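Local coordinates for putative branched-chain amino acid transport system substrate-binding protein (Rhodopseudomonas palustris, PDB 3TX6), which probably binds lignin-derived and related aromatic acids in the periplasm for an ABC transporter, here holding 3-(4-hydroxy-phenyl)pyruvic acid, at residues M115-P120 / Y341-R346; G246-P251 / A328-Y333. All coordinates share one frame; numbering follows the deposited sequence. Where two conformers were deposited one is given.

Interaction 1 of 2, residues M115-P120 / Y341-R346; sequences MPQPIP and YGLDDR. With ENO (3-(4-hydroxy-phenyl)pyruvic acid), chain D.
Pro118 lies flat against the ring of Tyr341, and this CH-pi contact is the main apolar element between 115-120 and 341-346. Pro118 CB stands 3.7 Å from the centroid of the Tyr341 ring and only 12° off the ring normal, which places it over the centre of one face. The phenol is brought there by a first torsion that sets CG opposite the carbonyl carbon (chi1 -78°), and the two side chains run past each other in opposite directions. A second apolar contact comes from Leu343, whose CD1 is 3.9 Å from Gln117 CA and also approaches Pro118 CD.

The polar contacts use the ring's edge and its hydroxyl. Pro116 O lies in the ring plane, 3.2 Å from Tyr341 CD2, so the carbonyl meets aromatic hydrogens and not the pi cloud. Leu343 CD1 likewise lies against Met115 O. No direct hydrogen bond joins the segments; instead a water accepts from Ile119 N at 2.9 Å and donates to Tyr341 OH at 3.1 Å. That hydroxyl is also hydrogen-bonded to Leu102 O, so the phenol is fixed at its far end too.

Within 341-346, Asp344 OD1 accepts from Arg346 N (3.0 Å), closing an Asx turn. Arg346 also forms a side-on salt bridge with Asp344, NE aimed at Asp344 OD1 almost in the guanidinium plane and NH1 reaching Asp344 OD2 at 2.9 Å.

Towards the ligand, Pro116 CB is 3.4 Å from the phenolic O3 of 3-(4-hydroxy-phenyl)pyruvic acid; Pro116 also touches His286, which is hydrogen-bonded to the ligand. Strand 112-114 leads through a proline-rich turn into helix 119-130, with Pro118 at the N-cap position: a segment joining the two lobes at the ligand cleft, as in periplasmic binding proteins.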
HETATM    1  N   MSE A 115       2.070  -2.908   5.822  0.50 13.60           N
HETATM    2  CA  MSE A 115       2.481  -1.512   5.767  0.50 14.92           C
HETATM    3  C   MSE A 115       1.422  -0.593   5.160  0.50 13.09           C
HETATM    4  O   MSE A 115       1.215   0.508   5.659  0.50 13.80           O
HETATM    5  CB  MSE A 115       3.828  -1.396   5.065  0.50 15.59           C
HETATM    6  CG  MSE A 115       4.874  -2.294   5.734  0.50 21.50           C
HETATM    7 SE   MSE A 115       5.041  -2.043   7.707  0.50 24.76          SE
HETATM    8  CE  MSE A 115       5.804  -0.270   7.535  0.50 16.55           C
ATOM      9  N   PRO A 116       0.768  -0.985   4.053  1.00 14.50           N
ATOM     10  CA  PRO A 116      -0.245  -0.063   3.481  1.00 14.58           C
ATOM     11  C   PRO A 116      -1.388   0.233   4.435  1.00 14.11           C
ATOM     12  O   PRO A 116      -1.759  -0.602   5.262  1.00 15.79           O
ATOM     13  CB  PRO A 116      -0.737  -0.791   2.234  1.00 14.63           C
ATOM     14  CG  PRO A 116       0.405  -1.683   1.873  1.00 14.62           C
ATOM     15  CD  PRO A 116       0.898  -2.180   3.226  1.00 13.58           C
ATOM     16  N   GLN A 117      -1.938   1.441   4.320  1.00 14.36           N
ATOM     17  CA  GLN A 117      -3.080   1.803   5.073  1.00 14.77           C
ATOM     18  C   GLN A 117      -4.249   0.834   4.800  1.00 14.79           C
ATOM     19  O   GLN A 117      -4.503   0.472   3.661  1.00 15.44           O
ATOM     20  CB  GLN A 117      -3.524   3.220   4.731  1.00 16.96           C
ATOM     21  CG  GLN A 117      -2.507   4.299   5.124  1.00 15.75           C
ATOM     22  CD  GLN A 117      -1.342   4.463   4.160  1.00 14.66           C
ATOM     23  OE1 GLN A 117      -1.303   3.818   3.115  1.00 16.95           O
ATOM     24  NE2 GLN A 117      -0.401   5.371   4.496  1.00 17.42           N
ATOM     25  N   PRO A 118      -4.960   0.415   5.870  1.00 16.14           N
ATOM     26  CA  PRO A 118      -6.130  -0.426   5.684  1.00 16.46           C
ATOM     27  C   PRO A 118      -7.216   0.292   4.949  1.00 15.13           C
ATOM     28  O   PRO A 118      -7.360   1.523   5.060  1.00 16.81           O
ATOM     29  CB  PRO A 118      -6.531  -0.800   7.110  1.00 18.08           C
ATOM     30  CG  PRO A 118      -6.049   0.305   7.958  1.00 16.44           C
ATOM     31  CD  PRO A 118      -4.778   0.797   7.280  1.00 15.59           C
ATOM     32  N   ILE A 119      -7.937  -0.443   4.127  1.00 16.36           N
ATOM     33  CA  ILE A 119      -8.986   0.157   3.328  1.00 14.37           C
ATOM     34  C   ILE A 119      -9.948   1.048   4.130  1.00 15.41           C
ATOM     35  O   ILE A 119     -10.240   2.124   3.652  1.00 18.68           O
ATOM     36  CB  ILE A 119      -9.719  -0.894   2.484  1.00 15.10           C
ATOM     37  CG1 ILE A 119      -9.001  -1.159   1.153  1.00 19.63           C
ATOM     38  CG2 ILE A 119     -11.173  -0.498   2.161  1.00 17.28           C
ATOM     39  CD1 ILE A 119      -7.587  -1.636   1.287  1.00 20.76           C
ATOM     40  N   PRO A 120     -10.383   0.648   5.354  1.00 17.98           N
ATOM     41  CA  PRO A 120     -11.361   1.531   6.035  1.00 18.37           C
ATOM     42  C   PRO A 120     -10.823   2.891   6.403  1.00 17.88           C
ATOM     43  O   PRO A 120     -11.602   3.839   6.426  1.00 19.38           O
ATOM     44  CB  PRO A 120     -11.818   0.703   7.242  1.00 20.70           C
ATOM     45  CG  PRO A 120     -11.701  -0.705   6.716  1.00 21.67           C
ATOM     46  CD  PRO A 120     -10.416  -0.707   5.914  1.00 17.62           C
ATOM     47  N   TYR A 341      -2.553  -4.005  11.085  1.00 15.22           N
ATOM     48  CA  TYR A 341      -2.198  -2.785  10.343  1.00 16.15           C
ATOM     49  C   TYR A 341      -1.621  -1.687  11.276  1.00 15.60           C
ATOM     50  O   TYR A 341      -0.641  -1.045  10.951  1.00 17.98           O
ATOM     51  CB  TYR A 341      -3.427  -2.249   9.662  1.00 16.53           C
ATOM     52  CG  TYR A 341      -3.815  -2.985   8.415  1.00 20.28           C
ATOM     53  CD1 TYR A 341      -4.661  -4.082   8.432  1.00 20.40           C
ATOM     54  CD2 TYR A 341      -3.324  -2.563   7.191  1.00 19.22           C
ATOM     55  CE1 TYR A 341      -5.034  -4.729   7.228  1.00 21.13           C
ATOM     56  CE2 TYR A 341      -3.694  -3.159   6.004  1.00 17.99           C
ATOM     57  CZ  TYR A 341      -4.553  -4.244   6.004  1.00 18.06           C
ATOM     58  OH  TYR A 341      -4.893  -4.838   4.795  1.00 21.99           O
ATOM     59  N   GLY A 342      -2.254  -1.434  12.410  1.00 18.05           N
ATOM     60  CA  GLY A 342      -1.646  -0.645  13.454  1.00 16.55           C
ATOM     61  C   GLY A 342      -1.634   0.845  13.284  1.00 17.46           C
ATOM     62  O   GLY A 342      -0.797   1.499  13.889  1.00 17.83           O
ATOM     63  N   LEU A 343      -2.491   1.354  12.400  1.00 16.70           N
ATOM     64  CA  LEU A 343      -2.438   2.731  11.966  1.00 18.83           C
ATOM     65  C   LEU A 343      -3.654   3.547  12.392  1.00 16.69           C
ATOM     66  O   LEU A 343      -4.719   2.991  12.712  1.00 18.65           O
ATOM     67  CB  LEU A 343      -2.287   2.768  10.428  1.00 16.59           C
ATOM     68  CG  LEU A 343      -0.922   2.321   9.878  1.00 15.14           C
ATOM     69  CD1 LEU A 343      -0.938   2.203   8.342  1.00 17.36           C
ATOM     70  CD2 LEU A 343       0.200   3.258  10.407  1.00 15.92           C
ATOM     71  N   ASP A 344      -3.445   4.863  12.390  1.00 17.25           N
ATOM     72  CA  ASP A 344      -4.474   5.818  12.749  1.00 19.00           C
ATOM     73  C   ASP A 344      -4.482   6.985  11.763  1.00 20.42           C
ATOM     74  O   ASP A 344      -3.936   6.876  10.656  1.00 20.13           O
ATOM     75  CB  ASP A 344      -4.342   6.205  14.229  1.00 20.95           C
ATOM     76  CG  ASP A 344      -3.094   7.070  14.568  1.00 22.66           C
ATOM     77  OD1 ASP A 344      -2.452   7.634  13.684  1.00 22.50           O
ATOM     78  OD2 ASP A 344      -2.800   7.214  15.784  1.00 27.87           O
ATOM     79  N   ASP A 345      -5.120   8.079  12.135  1.00 25.03           N
ATOM     80  CA  ASP A 345      -5.224   9.267  11.279  1.00 24.60           C
ATOM     81  C   ASP A 345      -3.913   9.870  10.809  1.00 22.72           C
ATOM     82  O   ASP A 345      -3.896  10.548   9.772  1.00 27.63           O
ATOM     83  CB  ASP A 345      -6.028  10.380  11.997  1.00 27.91           C
ATOM     84  CG  ASP A 345      -7.505  10.096  12.018  1.00 36.18           C
ATOM     85  OD1 ASP A 345      -7.926   9.025  11.532  1.00 44.62           O
ATOM     86  OD2 ASP A 345      -8.273  10.962  12.504  1.00 52.35           O
ATOM     87  N   ARG A 346      -2.832   9.644  11.539  1.00 21.60           N
ATOM     88  CA  ARG A 346      -1.530  10.115  11.115  1.00 20.49           C
ATOM     89  C   ARG A 346      -1.058   9.414   9.821  1.00 21.83           C
ATOM     90  O   ARG A 346      -0.084   9.876   9.240  1.00 23.51           O
ATOM     91  CB  ARG A 346      -0.492   9.970  12.247  1.00 25.74           C
ATOM     92  CG  ARG A 346      -0.772  10.860  13.492  1.00 23.54           C
ATOM     93  CD  ARG A 346       0.119  10.488  14.657  1.00 26.78           C
ATOM     94  NE  ARG A 346      -0.230   9.183  15.200  1.00 24.41           N
ATOM     95  CZ  ARG A 346       0.397   8.596  16.216  1.00 25.91           C
ATOM     96  NH1 ARG A 346      -0.017   7.405  16.614  1.00 29.66           N
ATOM     97  NH2 ARG A 346       1.404   9.193  16.849  1.00 27.06           N
TER
HETATM   98  O4  ENO D 386      -3.074  -3.890  -3.267  1.00 19.20           O
HETATM   99  C9  ENO D 386      -0.849  -1.313  -3.065  1.00 16.67           C
HETATM  100  C8  ENO D 386      -0.356  -0.510  -2.056  1.00 17.51           C
HETATM  101  C7  ENO D 386      -1.156   0.478  -1.462  1.00 17.59           C
HETATM  102  C6  ENO D 386      -2.481   0.566  -1.842  1.00 16.77           C
HETATM  103  C5  ENO D 386      -2.988  -0.223  -2.871  1.00 18.95           C
HETATM  104  C4  ENO D 386      -2.176  -1.191  -3.489  1.00 16.72           C
HETATM  105  O3  ENO D 386      -0.616   1.241  -0.434  1.00 25.70           O
HETATM  106  C3  ENO D 386      -2.687  -2.004  -4.646  1.00 20.31           C
HETATM  107  C2  ENO D 386      -3.206  -3.365  -4.386  1.00 19.53           C
HETATM  108  C1  ENO D 386      -3.752  -4.097  -5.521  1.00 19.53           C
HETATM  109  O2  ENO D 386      -4.142  -5.267  -5.323  1.00 18.36           O
HETATM  110  O1  ENO D 386      -3.833  -3.559  -6.665  1.00 20.01           O
HETATM  111  O   HOH W   1      -7.501  -3.292   4.252  1.00 21.31           O

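Interaction 2 of 2, residues G246-P251 / A328-Y333; sequences GPVMDP and ASQGVY
Gln330 turns its CG away from its own carbonyl carbon and bends again at chi2 (-78°), which carries its amide against the 3-10 turn 247-249 and brings OE1 to Val248 N. The arrangement belongs to the bilobal periplasmic-binding-protein fold: the tight turn between the antiparallel strands 326-328 and 331-333 packs on the loop that leaves strand 242-245.

The one hydrogen bond across the contact runs from Val248 N to Gln330 OE1, 3.2 Å long with an N-H...O angle of 161°. The donor approaches 33° away from the carbonyl plane. On Val248, CG1 sits between the backbone N and the carbonyl carbon, where it touches the amide carbon Gln330 CD at 3.4 Å. The other methyl, CG2, meets Ser329 OG at 3.7 Å; that hydroxyl is hydrogen-bonded to Asp289, which also accepts from Gln330 N.

An alanine at Gln330 would remove the amide and would probably leave Val248 N without its acceptor and a gap beside Gly246. Gly246 has no side chain, and a CB modelled on it would clash with OE1. Pro247 flanks the amide, its ring crossing the glutamine side chain at a slant, with Pro247 CD 3.5 Å from Gln330 OE1 and Pro247 CG against the turn's backbone, 3.5 Å from Ser329 O.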
ATOM      1  N   GLY A 246      -0.978   8.056   1.557  1.00 18.14           N
ATOM      2  CA  GLY A 246      -0.103   8.197   2.687  1.00 18.56           C
ATOM      3  C   GLY A 246       0.529   9.581   2.696  1.00 17.78           C
ATOM      4  O   GLY A 246       0.633  10.240   1.660  1.00 18.80           O
ATOM      5  N   PRO A 247       0.986  10.018   3.868  1.00 19.01           N
ATOM      6  CA  PRO A 247       1.561  11.356   4.061  1.00 17.88           C
ATOM      7  C   PRO A 247       2.899  11.556   3.387  1.00 18.22           C
ATOM      8  O   PRO A 247       3.388  12.687   3.272  1.00 19.15           O
ATOM      9  CB  PRO A 247       1.632  11.498   5.576  1.00 19.92           C
ATOM     10  CG  PRO A 247       1.621  10.108   6.108  1.00 20.07           C
ATOM     11  CD  PRO A 247       0.783   9.313   5.154  1.00 19.31           C
ATOM     12  N   VAL A 248       3.532  10.465   2.964  1.00 16.22           N
ATOM     13  CA  VAL A 248       4.825  10.559   2.269  1.00 14.82           C
ATOM     14  C   VAL A 248       4.719  11.369   1.003  1.00 19.36           C
ATOM     15  O   VAL A 248       5.721  11.850   0.487  1.00 19.23           O
ATOM     16  CB  VAL A 248       5.408   9.142   1.894  1.00 14.82           C
ATOM     17  CG1 VAL A 248       4.641   8.481   0.723  1.00 17.51           C
ATOM     18  CG2 VAL A 248       6.924   9.241   1.655  1.00 17.98           C
HETATM   19  N   MSE A 249       3.521  11.516   0.482  1.00 18.71           N
HETATM   20  CA  MSE A 249       3.390  12.280  -0.734  1.00 17.74           C
HETATM   21  C   MSE A 249       3.596  13.764  -0.487  1.00 20.86           C
HETATM   22  O   MSE A 249       3.898  14.506  -1.439  1.00 22.44           O
HETATM   23  CB  MSE A 249       2.057  12.026  -1.403  1.00 19.42           C
HETATM   24  CG  MSE A 249       1.969  10.618  -1.980  1.00 18.65           C
HETATM   25 SE   MSE A 249       3.221  10.245  -3.448  1.00 22.12          SE
HETATM   26  CE  MSE A 249       2.191  11.187  -4.835  1.00 20.70           C
ATOM     27  N   ASP A 250       3.479  14.223   0.760  1.00 19.80           N
ATOM     28  CA  ASP A 250       3.749  15.649   1.066  1.00 21.13           C
ATOM     29  C   ASP A 250       4.328  15.881   2.452  1.00 20.68           C
ATOM     30  O   ASP A 250       3.665  16.465   3.294  1.00 21.87           O
ATOM     31  CB  ASP A 250       2.447  16.447   0.874  1.00 22.22           C
ATOM     32  CG  ASP A 250       2.626  17.951   0.988  1.00 23.92           C
ATOM     33  OD1 ASP A 250       3.748  18.448   0.911  1.00 23.85           O
ATOM     34  OD2 ASP A 250       1.594  18.642   1.169  1.00 33.33           O
ATOM     35  N   PRO A 251       5.601  15.493   2.673  1.00 19.47           N
ATOM     36  CA  PRO A 251       6.191  15.785   3.969  1.00 17.75           C
ATOM     37  C   PRO A 251       6.380  17.299   4.201  1.00 20.38           C
ATOM     38  O   PRO A 251       6.314  17.789   5.346  1.00 22.52           O
ATOM     39  CB  PRO A 251       7.542  15.062   3.920  1.00 17.87           C
ATOM     40  CG  PRO A 251       7.323  13.990   2.910  1.00 21.15           C
ATOM     41  CD  PRO A 251       6.451  14.605   1.871  1.00 20.15           C
ATOM     42  N   ALA A 328       7.236   6.027  10.842  1.00 17.25           N
ATOM     43  CA  ALA A 328       7.684   5.758   9.453  1.00 15.79           C
ATOM     44  C   ALA A 328       7.108   6.815   8.528  1.00 15.53           C
ATOM     45  O   ALA A 328       6.373   7.717   8.969  1.00 15.77           O
ATOM     46  CB  ALA A 328       7.293   4.338   9.010  1.00 18.61           C
ATOM     47  N   SER A 329       7.464   6.753   7.256  1.00 15.96           N
ATOM     48  CA  SER A 329       7.034   7.815   6.328  1.00 16.50           C
ATOM     49  C   SER A 329       5.525   7.825   6.088  1.00 13.46           C
ATOM     50  O   SER A 329       4.925   8.890   5.830  1.00 16.58           O
ATOM     51  CB  SER A 329       7.780   7.732   4.991  1.00 15.64           C
ATOM     52  OG  SER A 329       7.374   6.621   4.256  1.00 16.83           O
ATOM     53  N   GLN A 330       4.884   6.654   6.211  1.00 15.25           N
ATOM     54  CA  GLN A 330       3.451   6.533   5.900  1.00 15.32           C
ATOM     55  C   GLN A 330       2.508   6.545   7.106  1.00 15.90           C
ATOM     56  O   GLN A 330       1.293   6.501   6.922  1.00 16.88           O
ATOM     57  CB  GLN A 330       3.229   5.260   5.068  1.00 16.12           C
ATOM     58  CG  GLN A 330       3.891   5.333   3.695  1.00 16.69           C
ATOM     59  CD  GLN A 330       3.080   6.180   2.730  1.00 15.56           C
ATOM     60  OE1 GLN A 330       2.762   7.338   3.059  1.00 17.31           O
ATOM     61  NE2 GLN A 330       2.700   5.633   1.556  1.00 15.54           N
ATOM     62  N   GLY A 331       3.069   6.559   8.315  1.00 16.24           N
ATOM     63  CA  GLY A 331       2.255   6.460   9.504  1.00 16.74           C
ATOM     64  C   GLY A 331       3.060   6.138  10.737  1.00 15.60           C
ATOM     65  O   GLY A 331       4.300   5.993  10.645  1.00 17.03           O
ATOM     66  N   VAL A 332       2.338   5.978  11.855  1.00 16.27           N
ATOM     67  CA  VAL A 332       2.944   5.628  13.126  1.00 16.88           C
ATOM     68  C   VAL A 332       2.279   4.307  13.487  1.00 15.73           C
ATOM     69  O   VAL A 332       1.061   4.269  13.723  1.00 16.15           O
ATOM     70  CB  VAL A 332       2.742   6.696  14.205  1.00 16.40           C
ATOM     71  CG1 VAL A 332       3.371   6.221  15.509  1.00 18.55           C
ATOM     72  CG2 VAL A 332       3.285   8.066  13.689  1.00 18.09           C
ATOM     73  N   TYR A 333       3.073   3.241  13.519  1.00 17.16           N
ATOM     74  CA  TYR A 333       2.549   1.876  13.623  1.00 16.13           C
ATOM     75  C   TYR A 333       2.544   1.372  15.076  1.00 14.70           C
ATOM     76  O   TYR A 333       3.558   1.445  15.761  1.00 17.15           O
ATOM     77  CB  TYR A 333       3.405   0.923  12.797  1.00 17.40           C
ATOM     78  CG  TYR A 333       3.272   1.123  11.291  1.00 14.85           C
ATOM     79  CD1 TYR A 333       4.021   2.076  10.624  1.00 16.60           C
ATOM     80  CD2 TYR A 333       2.358   0.386  10.541  1.00 14.45           C
ATOM     81  CE1 TYR A 333       3.877   2.293   9.258  1.00 17.78           C
ATOM     82  CE2 TYR A 333       2.203   0.600   9.164  1.00 15.94           C
ATOM     83  CZ  TYR A 333       2.982   1.554   8.524  1.00 14.21           C
ATOM     84  OH  TYR A 333       2.854   1.794   7.177  1.00 16.35           O
TER

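In the fold
The centres of interactions 1 and 2 are about 10 Å apart, and the contacts touch directly: Met115 O and Tyr333 OH, 2.6 Å apart, probably form a hydrogen bond. Along the chain the order is 115-120, 246-251, 328-333, 341-346, so interaction 2 falls within the span bracketed by interaction 1. The segments 115-120 and 246-251 follow edge strand 112-114 of one sheet and strand 242-245 of the other, while 341-346 precedes strand 349-354 beside 242-245. Helix 282-304 packs against both contacts. Together they probably tie the interlobe connections to one another next to the bound ligand, consistent with the hinge region of this fold.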